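Local coordinates for phosphotriesterase homology protein (Escherichia coli, PDB 1BF6) that is a zinc-dependent hydrolase of the phosphotriesterase family that cleaves phosphorylated glyceryl acetates and also acts on aromatic acetates and propionates, at residues Thr158-Met163 against Cys186-Asn191. Sequence-based numbering, arbitrary orientation.
Sequences TSFSTM and CDLKDN. With SO4 (sulfate ion), chain E.
Ser161 OG has two hydrogen-bond partners: it accepts the backbone N-H of Leu188 (N to OG 2.9 Å, 145° at the hydrogen) and is also hydrogen-bonded to the carbonyl oxygen of His185. It reaches them because OG stands anti to its own carbonyl carbon (chi1 -55°), on a CB aimed at the other loop. With both bonds made, the hydroxyl has little freedom to turn. Leu188 CB packs against the same oxygen at 3.3 Å, while its CD1 lies 4.0 Å from Phe160 CA and meets the Phe160 ring obliquely. The two segments are neighbouring beta-alpha loops of the TIM barrel, following strands 154-157 and 181-183; the zinc ligands His157 and His185 come just before them, and Thr158 OG1 bonds to the Gly184 carbonyl oxygen. Lys189 then runs alongside residues 160-162, extended beyond CG, with CG 3.9 Å from Ser161 CB and CE 3.4 Å from Ser161 O. Its NZ bonds to O3 of a sulfate ion, probably from the crystallisation liquor, at 2.9 Å, and the Met163 N-H, just ahead of helix 164-173, is directed almost straight at sulfate O2 (2.8 Å, 163°). With Lys189 replaced by an alanine, the sulfate would probably lose its ammonium partner, and a gap would probably open where the methylenes lie along Ser161 CB and O. Asn191 OD1 also lies against the serine, 3.6 Å from Ser161 CB.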
loop_
_atom_site.group_PDB
_atom_site.type_symbol
_atom_site.label_atom_id
_atom_site.label_comp_id
_atom_site.label_asym_id
_atom_site.label_seq_id
_atom_site.Cartn_x
_atom_site.Cartn_y
_atom_site.Cartn_z
ATOM N N THR A 158 -4.083 -5.284 -6.293
ATOM C CA THR A 158 -4.383 -6.112 -7.448
ATOM C C THR A 158 -4.050 -7.523 -6.957
ATOM O O THR A 158 -3.056 -7.725 -6.250
ATOM C CB THR A 158 -3.557 -5.792 -8.740
ATOM O OG1 THR A 158 -2.152 -5.946 -8.497
ATOM C CG2 THR A 158 -3.872 -4.397 -9.267
ATOM N N SER A 159 -4.947 -8.461 -7.232
ATOM C CA SER A 159 -4.753 -9.853 -6.833
ATOM C C SER A 159 -3.840 -10.537 -7.839
ATOM O O SER A 159 -4.197 -10.727 -9.002
ATOM C CB SER A 159 -6.101 -10.565 -6.724
ATOM O OG SER A 159 -6.746 -10.191 -5.523
ATOM N N PHE A 160 -2.638 -10.880 -7.384
ATOM C CA PHE A 160 -1.648 -11.520 -8.242
ATOM C C PHE A 160 -1.370 -10.726 -9.514
ATOM O O PHE A 160 -1.263 -11.282 -10.610
ATOM C CB PHE A 160 -2.031 -12.977 -8.516
ATOM C CG PHE A 160 -2.056 -13.805 -7.268
ATOM C CD1 PHE A 160 -0.863 -14.115 -6.612
ATOM C CD2 PHE A 160 -3.264 -14.184 -6.688
ATOM C CE1 PHE A 160 -0.865 -14.782 -5.392
ATOM C CE2 PHE A 160 -3.286 -14.854 -5.464
ATOM C CZ PHE A 160 -2.081 -15.153 -4.813
ATOM N N SER A 161 -1.262 -9.409 -9.329
ATOM C CA SER A 161 -0.965 -8.463 -10.405
ATOM C C SER A 161 -1.960 -8.443 -11.561
ATOM O O SER A 161 -1.582 -8.161 -12.699
ATOM C CB SER A 161 0.461 -8.703 -10.929
ATOM O OG SER A 161 1.389 -8.646 -9.857
ATOM N N THR A 162 -3.233 -8.728 -11.270
ATOM C CA THR A 162 -4.270 -8.733 -12.311
ATOM C C THR A 162 -5.256 -7.573 -12.138
ATOM O O THR A 162 -5.430 -7.068 -11.034
ATOM C CB THR A 162 -5.131 -10.035 -12.296
ATOM O OG1 THR A 162 -5.874 -10.105 -11.066
ATOM C CG2 THR A 162 -4.259 -11.269 -12.444
ATOM N N MET A 163 -5.872 -7.169 -13.252
ATOM C CA MET A 163 -6.907 -6.128 -13.294
ATOM C C MET A 163 -6.511 -4.672 -13.044
ATOM O O MET A 163 -7.386 -3.814 -12.924
ATOM C CB MET A 163 -8.078 -6.501 -12.362
ATOM C CG MET A 163 -8.565 -7.949 -12.507
ATOM S SD MET A 163 -8.847 -8.453 -14.195
ATOM C CE MET A 163 -10.414 -7.631 -14.495
ATOM N N CYS A 186 2.059 -4.840 -8.341
ATOM C CA CYS A 186 2.283 -5.040 -9.770
ATOM C C CYS A 186 3.452 -5.988 -10.012
ATOM O O CYS A 186 3.740 -6.342 -11.155
ATOM C CB CYS A 186 2.592 -3.707 -10.459
ATOM S SG CYS A 186 1.254 -2.502 -10.412
ATOM N N ASP A 187 4.067 -6.437 -8.920
ATOM C CA ASP A 187 5.257 -7.291 -8.974
ATOM C C ASP A 187 5.103 -8.752 -8.497
ATOM O O ASP A 187 5.956 -9.263 -7.773
ATOM C CB ASP A 187 6.383 -6.597 -8.188
ATOM C CG ASP A 187 6.067 -6.462 -6.696
ATOM O OD1 ASP A 187 4.870 -6.508 -6.313
ATOM O OD2 ASP A 187 7.012 -6.306 -5.883
ATOM N N LEU A 188 4.038 -9.428 -8.921
ATOM C CA LEU A 188 3.829 -10.830 -8.543
ATOM C C LEU A 188 3.912 -11.784 -9.742
ATOM O O LEU A 188 3.673 -12.984 -9.623
ATOM C CB LEU A 188 2.511 -10.995 -7.776
ATOM C CG LEU A 188 2.570 -10.479 -6.338
ATOM C CD1 LEU A 188 1.178 -10.343 -5.727
ATOM C CD2 LEU A 188 3.438 -11.406 -5.516
ATOM N N LYS A 189 4.307 -11.239 -10.889
ATOM C CA LYS A 189 4.466 -11.998 -12.127
ATOM C C LYS A 189 5.141 -11.086 -13.155
ATOM O O LYS A 189 5.321 -9.889 -12.894
ATOM C CB LYS A 189 3.104 -12.456 -12.668
ATOM C CG LYS A 189 2.228 -11.323 -13.165
ATOM C CD LYS A 189 1.022 -11.845 -13.896
ATOM C CE LYS A 189 0.070 -10.719 -14.227
ATOM N NZ LYS A 189 -1.157 -11.249 -14.863
ATOM N N ASP A 190 5.566 -11.661 -14.284
ATOM C CA ASP A 190 6.178 -10.891 -15.366
ATOM C C ASP A 190 4.993 -10.035 -15.791
ATOM O O ASP A 190 4.020 -10.542 -16.349
ATOM C CB ASP A 190 6.640 -11.811 -16.511
ATOM C CG ASP A 190 7.844 -12.700 -16.123
ATOM O OD1 ASP A 190 8.440 -12.487 -15.048
ATOM O OD2 ASP A 190 8.198 -13.616 -16.903
ATOM N N ASN A 191 5.074 -8.746 -15.488
ATOM C CA ASN A 191 3.962 -7.830 -15.720
ATOM C C ASN A 191 4.370 -6.518 -16.413
ATOM O O ASN A 191 3.670 -5.509 -16.300
ATOM C CB ASN A 191 3.383 -7.540 -14.320
ATOM C CG ASN A 191 1.949 -7.017 -14.339
ATOM O OD1 ASN A 191 1.528 -6.356 -13.390
ATOM N ND2 ASN A 191 1.186 -7.357 -15.371
HETATM S S SO4 E . -4.199 -9.411 -16.145
HETATM O O1 SO4 E . -4.376 -10.855 -16.276
HETATM O O2 SO4 E . -5.445 -8.791 -15.511
HETATM O O3 SO4 E . -2.994 -9.037 -15.238
HETATM O O4 SO4 E . -3.914 -8.821 -17.527
#